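PDB 3UOE: dehydrogenase from Sinorhizobium meliloti, which probably acts as an oxidoreductase, as a member of the LDH2/MDH2 malate/L-lactate dehydrogenase family. Local coordinates for residues Pro28-Leu39 with Ala49-Leu57; Ile177-Gly185 with Val194-Val202. All blocks are in the same frame, centred on the assembly; numbering follows the deposited sequence.

Contact 1 of 2, residues Pro28-Leu39 with Ala49-Leu57; sequences PARLRNLSVALL and ARLQANLLL
R32 lays its CD over one face of the R50 guanidinium, 3.2 Å above the plane and offset toward the rim, with CD to R50 NE at 3.3 Å. The bend at chi3 (33°) brings the guanidinium within bonding distance of the N54 amide, and R32 NH1 donates to N54 OD1 at 3.1 Å. That oxygen also accepts from R50 NE, and the two donors reach it from opposite faces of the amide plane. An asparagine suits this place because one carbonyl oxygen serves both arginines; their guanidinium planes lie 28° apart, and the shared acceptor probably offsets the closeness of like charges. An alanine in place of R32 would probably cost N54 OD1 one of its two arginine donors and take from the R50 guanidinium the methylene packed on that face.

Deeper in, small residues let the backbones approach: S35 CB meets A53 CB at 3.9 Å, and S35 OG turns back to L31 O, so its hydroxyl is satisfied within its own helix. V36 divides its branches, CG1 to A49 CB and CG2 to A53 CB, while L39 CB meets A49 CB at 3.8 Å. At the other end L57 CD1 packs on P28 and L31. The segment axes approach to 8.6 Å at their closest and run at 134°; helices 28-39 and 49-57 thus form an obliquely crossed helical hairpin, packed through A49 and A53 of the second helix.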
# COMPACT_ATOMS: atom_id res chain seq x y z
N PRO A 28 -15.69 29.54 -2.37
CA PRO A 28 -14.31 29.07 -2.29
C PRO A 28 -13.28 30.18 -2.49
O PRO A 28 -12.29 30.24 -1.75
CB PRO A 28 -14.22 28.05 -3.43
CG PRO A 28 -15.60 27.56 -3.60
CD PRO A 28 -16.52 28.69 -3.25
N ALA A 29 -13.52 31.05 -3.47
CA ALA A 29 -12.56 32.11 -3.76
C ALA A 29 -12.34 33.01 -2.55
O ALA A 29 -11.22 33.46 -2.31
CB ALA A 29 -13.00 32.94 -4.97
N ARG A 30 -13.39 33.26 -1.79
CA ARG A 30 -13.28 34.10 -0.59
C ARG A 30 -12.36 33.46 0.46
O ARG A 30 -11.48 34.13 1.01
CB ARG A 30 -14.65 34.39 0.02
CG ARG A 30 -14.59 35.20 1.30
CD ARG A 30 -15.98 35.50 1.87
NE ARG A 30 -15.92 36.29 3.10
CZ ARG A 30 -16.98 36.79 3.73
NH1 ARG A 30 -18.20 36.58 3.25
NH2 ARG A 30 -16.82 37.51 4.84
N LEU A 31 -12.57 32.18 0.73
CA LEU A 31 -11.74 31.45 1.68
C LEU A 31 -10.31 31.33 1.18
O LEU A 31 -9.36 31.46 1.95
CB LEU A 31 -12.32 30.05 1.93
CG LEU A 31 -13.72 30.04 2.55
CD1 LEU A 31 -14.15 28.60 2.85
CD2 LEU A 31 -13.76 30.90 3.80
N ARG A 32 -10.14 31.06 -0.10
CA ARG A 32 -8.81 31.01 -0.67
C ARG A 32 -8.09 32.35 -0.45
O ARG A 32 -6.97 32.38 0.04
CB ARG A 32 -8.87 30.63 -2.15
CG ARG A 32 -7.61 30.94 -2.95
CD ARG A 32 -7.49 30.08 -4.22
NE ARG A 32 -8.79 29.76 -4.82
CZ ARG A 32 -9.24 28.52 -5.01
NH1 ARG A 32 -8.50 27.47 -4.65
NH2 ARG A 32 -10.43 28.32 -5.57
N ASN A 33 -8.75 33.45 -0.79
CA ASN A 33 -8.13 34.77 -0.62
C ASN A 33 -7.77 35.08 0.83
O ASN A 33 -6.72 35.66 1.11
CB ASN A 33 -9.04 35.87 -1.16
CG ASN A 33 -9.26 35.76 -2.66
OD1 ASN A 33 -8.56 34.99 -3.34
ND2 ASN A 33 -10.23 36.51 -3.17
N LEU A 34 -8.67 34.71 1.73
CA LEU A 34 -8.44 34.89 3.15
C LEU A 34 -7.21 34.10 3.58
O LEU A 34 -6.34 34.61 4.30
CB LEU A 34 -9.66 34.43 3.93
CG LEU A 34 -9.58 34.29 5.45
CD1 LEU A 34 -9.09 35.57 6.10
CD2 LEU A 34 -10.95 33.91 6.02
N SER A 35 -7.13 32.85 3.13
CA SER A 35 -6.05 31.94 3.51
C SER A 35 -4.70 32.42 3.00
O SER A 35 -3.70 32.38 3.72
CB SER A 35 -6.32 30.53 2.99
OG SER A 35 -7.47 29.98 3.60
N VAL A 36 -4.67 32.85 1.75
CA VAL A 36 -3.46 33.39 1.16
C VAL A 36 -2.95 34.63 1.92
O VAL A 36 -1.76 34.73 2.22
CB VAL A 36 -3.65 33.74 -0.33
CG1 VAL A 36 -2.45 34.52 -0.86
CG2 VAL A 36 -3.88 32.47 -1.13
N ALA A 37 -3.85 35.55 2.24
CA ALA A 37 -3.45 36.77 2.93
C ALA A 37 -2.85 36.47 4.30
O ALA A 37 -1.88 37.11 4.70
CB ALA A 37 -4.64 37.76 3.06
N LEU A 38 -3.42 35.50 5.00
CA LEU A 38 -2.88 35.09 6.30
C LEU A 38 -1.48 34.49 6.15
O LEU A 38 -0.56 34.86 6.87
CB LEU A 38 -3.83 34.11 7.00
CG LEU A 38 -5.17 34.69 7.44
CD1 LEU A 38 -6.16 33.57 7.76
CD2 LEU A 38 -5.01 35.64 8.63
N LEU A 39 -1.32 33.57 5.21
CA LEU A 39 0.01 33.02 4.95
C LEU A 39 0.99 34.14 4.62
O LEU A 39 2.07 34.23 5.19
CB LEU A 39 -0.03 32.02 3.79
CG LEU A 39 -0.25 30.52 4.01
CD1 LEU A 39 0.12 30.08 5.41
CD2 LEU A 39 -1.66 30.07 3.65
N ALA A 49 2.10 30.55 -0.94
CA ALA A 49 0.90 30.80 -0.15
C ALA A 49 -0.32 30.22 -0.85
O ALA A 49 -1.18 29.59 -0.24
CB ALA A 49 0.71 32.31 0.10
N ARG A 50 -0.38 30.42 -2.16
CA ARG A 50 -1.48 29.95 -2.99
C ARG A 50 -1.55 28.43 -2.95
O ARG A 50 -2.63 27.85 -2.86
CB ARG A 50 -1.29 30.45 -4.43
CG ARG A 50 -2.31 29.97 -5.42
CD ARG A 50 -3.73 30.26 -4.94
NE ARG A 50 -4.72 29.84 -5.93
CZ ARG A 50 -5.23 30.63 -6.86
NH1 ARG A 50 -4.86 31.91 -6.94
NH2 ARG A 50 -6.13 30.15 -7.72
N LEU A 51 -0.39 27.79 -2.99
CA LEU A 51 -0.30 26.33 -3.02
C LEU A 51 -0.74 25.72 -1.68
O LEU A 51 -1.58 24.82 -1.65
CB LEU A 51 1.13 25.88 -3.36
CG LEU A 51 1.41 24.38 -3.22
CD1 LEU A 51 0.55 23.53 -4.18
CD2 LEU A 51 2.88 24.10 -3.41
N GLN A 52 -0.18 26.22 -0.59
CA GLN A 52 -0.64 25.79 0.73
C GLN A 52 -2.14 25.99 0.90
O GLN A 52 -2.81 25.17 1.53
CB GLN A 52 0.11 26.50 1.86
CG GLN A 52 -0.40 26.12 3.26
CD GLN A 52 -0.11 24.66 3.62
OE1 GLN A 52 1.03 24.31 3.96
NE2 GLN A 52 -1.13 23.81 3.55
N ALA A 53 -2.66 27.10 0.37
CA ALA A 53 -4.09 27.36 0.47
C ALA A 53 -4.90 26.39 -0.40
O ALA A 53 -5.95 25.91 0.01
CB ALA A 53 -4.39 28.81 0.11
N ASN A 54 -4.40 26.11 -1.61
CA ASN A 54 -5.07 25.18 -2.52
C ASN A 54 -5.19 23.79 -1.92
O ASN A 54 -6.21 23.13 -2.07
CB ASN A 54 -4.34 25.11 -3.87
CG ASN A 54 -4.57 26.34 -4.74
OD1 ASN A 54 -5.44 27.16 -4.46
ND2 ASN A 54 -3.78 26.46 -5.80
N LEU A 55 -4.14 23.35 -1.23
CA LEU A 55 -4.20 22.06 -0.53
C LEU A 55 -5.40 21.94 0.41
O LEU A 55 -6.09 20.91 0.41
CB LEU A 55 -2.91 21.81 0.27
CG LEU A 55 -1.96 20.80 -0.38
CD1 LEU A 55 -2.63 19.42 -0.48
CD2 LEU A 55 -1.49 21.30 -1.75
N LEU A 56 -5.64 22.98 1.20
CA LEU A 56 -6.69 22.97 2.20
C LEU A 56 -8.06 23.17 1.55
O LEU A 56 -9.03 22.52 1.92
CB LEU A 56 -6.42 24.04 3.26
CG LEU A 56 -5.07 23.94 3.98
CD1 LEU A 56 -4.98 24.94 5.14
CD2 LEU A 56 -4.79 22.51 4.50
N LEU A 57 -8.13 24.05 0.57
CA LEU A 57 -9.38 24.29 -0.16
C LEU A 57 -9.83 23.06 -0.96
O LEU A 57 -11.03 22.76 -1.01
CB LEU A 57 -9.23 25.51 -1.08
CG LEU A 57 -9.77 26.83 -0.53
CD1 LEU A 57 -11.28 26.87 -0.70
CD2 LEU A 57 -9.39 27.05 0.93

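Contact 2 of 2, residues Ile177-Gly185 with Val194-Val202; sequences IGTNPVAIG and VLDLATSIV
Four backbone hydrogen bonds join V182-G185 to V194-L197. V182 and L197 exchange one pair, and I184 and L195 the other, which includes I184 N to L195 O at 2.7 Å. In the non-hydrogen-bonded pairs between and beyond them, A183 faces D196 and G185 faces V194. CA-H...O contacts add to the pairing, as from A183 CA to L195 O at 3.0 Å.

Apolar contacts accompany the pairing on one face, where V182 CG1 and L197 CG lie side by side, 4.2 Å apart, and I184 CB meets L195 CB at 4.3 Å. Branched aliphatic residues suit this face, since helix residues of the second subunit, among them A255 and G251, pack on it. On the reverse face the methyl of A183 is small enough to sit beside D196 OD1 and against A147 of helix 144-152. The two strands form an antiparallel beta hairpin, 193-197 being the outermost strand of the mixed sheet within this chain.

Polar bonds join the two loop regions next to the strands. T199 N donates to T179 O in a long, bent bond of 3.3 Å. With chi1 at 49°, T199 OG1 stands between its own backbone N and carbonyl carbon and donates to N180 O at 2.9 Å, from above the carbonyl plane. A water donates to both T199 OG1 and G178 O, while N180 ND2 is bonded instead to G253 O and E257 OE1 of helix 246-264.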
# COMPACT_ATOMS: atom_id res chain seq x y z
N ILE A 177 1.20 3.99 16.42
CA ILE A 177 1.37 4.05 14.97
C ILE A 177 0.67 5.32 14.47
O ILE A 177 -0.33 5.76 15.07
CB ILE A 177 0.75 2.79 14.31
CG1 ILE A 177 1.40 1.52 14.88
CG2 ILE A 177 0.86 2.83 12.78
CD1 ILE A 177 0.60 0.24 14.64
N GLY A 178 1.17 5.91 13.40
CA GLY A 178 0.57 7.11 12.84
C GLY A 178 -0.67 6.78 12.02
O GLY A 178 -0.95 5.60 11.76
N THR A 179 -1.40 7.81 11.59
CA THR A 179 -2.55 7.60 10.72
C THR A 179 -2.13 7.11 9.34
O THR A 179 -2.92 6.52 8.61
CB THR A 179 -3.44 8.86 10.62
OG1 THR A 179 -2.63 9.97 10.23
CG2 THR A 179 -4.10 9.16 11.95
N ASN A 180 -0.88 7.39 8.98
CA ASN A 180 -0.18 6.78 7.84
C ASN A 180 -0.98 6.52 6.57
O ASN A 180 -1.23 5.37 6.20
CB ASN A 180 0.51 5.48 8.26
CG ASN A 180 1.49 5.69 9.39
OD1 ASN A 180 1.69 6.83 9.84
ND2 ASN A 180 2.12 4.61 9.85
N PRO A 181 -1.37 7.61 5.89
CA PRO A 181 -2.06 7.49 4.61
C PRO A 181 -1.09 7.08 3.51
O PRO A 181 0.12 7.39 3.56
CB PRO A 181 -2.55 8.92 4.34
CG PRO A 181 -1.94 9.80 5.39
CD PRO A 181 -1.00 8.99 6.22
N VAL A 182 -1.63 6.39 2.51
CA VAL A 182 -0.93 6.21 1.25
C VAL A 182 -1.86 6.64 0.12
O VAL A 182 -3.04 6.34 0.14
CB VAL A 182 -0.50 4.75 1.05
CG1 VAL A 182 -1.70 3.82 1.16
CG2 VAL A 182 0.17 4.61 -0.31
N ALA A 183 -1.31 7.36 -0.85
CA ALA A 183 -2.07 7.75 -2.03
C ALA A 183 -1.42 7.21 -3.30
O ALA A 183 -0.20 7.18 -3.43
CB ALA A 183 -2.22 9.26 -2.09
N ILE A 184 -2.25 6.77 -4.25
CA ILE A 184 -1.75 6.25 -5.51
C ILE A 184 -2.46 6.90 -6.71
O ILE A 184 -3.67 6.79 -6.86
CB ILE A 184 -1.88 4.71 -5.59
CG1 ILE A 184 -1.14 4.06 -4.43
CG2 ILE A 184 -1.35 4.19 -6.92
CD1 ILE A 184 -1.27 2.54 -4.39
N GLY A 185 -1.69 7.58 -7.55
CA GLY A 185 -2.23 8.20 -8.75
C GLY A 185 -1.79 7.45 -9.99
O GLY A 185 -0.61 7.16 -10.18
N VAL A 194 -7.31 7.83 -8.81
CA VAL A 194 -6.72 8.51 -7.66
C VAL A 194 -7.17 7.89 -6.34
O VAL A 194 -8.29 8.13 -5.88
CB VAL A 194 -7.03 10.05 -7.64
CG1 VAL A 194 -6.43 10.70 -6.41
CG2 VAL A 194 -6.51 10.72 -8.91
N LEU A 195 -6.29 7.10 -5.74
CA LEU A 195 -6.56 6.45 -4.46
C LEU A 195 -5.85 7.19 -3.34
O LEU A 195 -4.67 7.52 -3.47
CB LEU A 195 -6.06 5.01 -4.49
CG LEU A 195 -6.25 4.18 -3.22
CD1 LEU A 195 -7.74 3.89 -2.98
CD2 LEU A 195 -5.45 2.89 -3.30
N ASP A 196 -6.57 7.45 -2.25
CA ASP A 196 -6.01 8.12 -1.07
C ASP A 196 -6.70 7.54 0.16
O ASP A 196 -7.91 7.70 0.33
CB ASP A 196 -6.25 9.63 -1.14
CG ASP A 196 -5.60 10.39 0.01
OD1 ASP A 196 -4.85 9.78 0.81
OD2 ASP A 196 -5.84 11.61 0.11
N LEU A 197 -5.96 6.87 1.02
CA LEU A 197 -6.59 6.27 2.18
C LEU A 197 -5.70 6.24 3.41
O LEU A 197 -4.52 5.91 3.33
CB LEU A 197 -7.04 4.86 1.84
CG LEU A 197 -5.88 3.95 1.48
CD1 LEU A 197 -5.66 2.96 2.60
CD2 LEU A 197 -6.21 3.23 0.19
N ALA A 198 -6.28 6.61 4.54
CA ALA A 198 -5.63 6.43 5.82
C ALA A 198 -5.70 4.96 6.16
O ALA A 198 -6.70 4.29 5.86
CB ALA A 198 -6.32 7.26 6.90
N THR A 199 -4.64 4.44 6.77
CA THR A 199 -4.65 3.06 7.23
C THR A 199 -5.32 2.96 8.59
O THR A 199 -5.49 1.86 9.13
CB THR A 199 -3.22 2.49 7.26
OG1 THR A 199 -2.35 3.40 7.94
CG2 THR A 199 -2.70 2.30 5.85
N SER A 200 -5.69 4.11 9.16
CA SER A 200 -6.54 4.11 10.34
C SER A 200 -8.00 4.08 9.89
O SER A 200 -8.32 4.42 8.75
CB SER A 200 -6.27 5.33 11.22
OG SER A 200 -6.45 6.53 10.50
N ILE A 201 -8.89 3.65 10.78
CA ILE A 201 -10.29 3.51 10.41
C ILE A 201 -10.94 4.88 10.23
O ILE A 201 -11.93 5.03 9.51
CB ILE A 201 -11.07 2.71 11.46
CG1 ILE A 201 -12.45 2.32 10.93
CG2 ILE A 201 -11.17 3.50 12.76
CD1 ILE A 201 -13.21 1.43 11.87
N VAL A 202 -10.38 5.87 10.91
CA VAL A 202 -10.82 7.24 10.79
C VAL A 202 -9.64 8.17 11.04
O VAL A 202 -8.63 7.76 11.63
CB VAL A 202 -11.97 7.56 11.78
CG1 VAL A 202 -11.46 7.65 13.21
CG2 VAL A 202 -12.67 8.83 11.39
O HOH W 1 -2.39 3.67 10.58

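From the N terminus the chain first folds helix 28-41 back against helix 46-61, so contact 1 closes a short connection of nine residues, partly helical. It then runs through several helices and strands of the mixed sheet before contact 2 closes a second short turn, between strands 182-186 and 193-197. The contacts are therefore in series, neither nested nor crossed. The centres of contact 1 and contact 2 are about 24 Å apart, and the two do not touch. Helix 144-152 spans the gap: Y145 meets N54 of contact 1, and A147 meets A183 of contact 2, tying the helical pair to the outermost strands. Contact 2 also borders the second subunit.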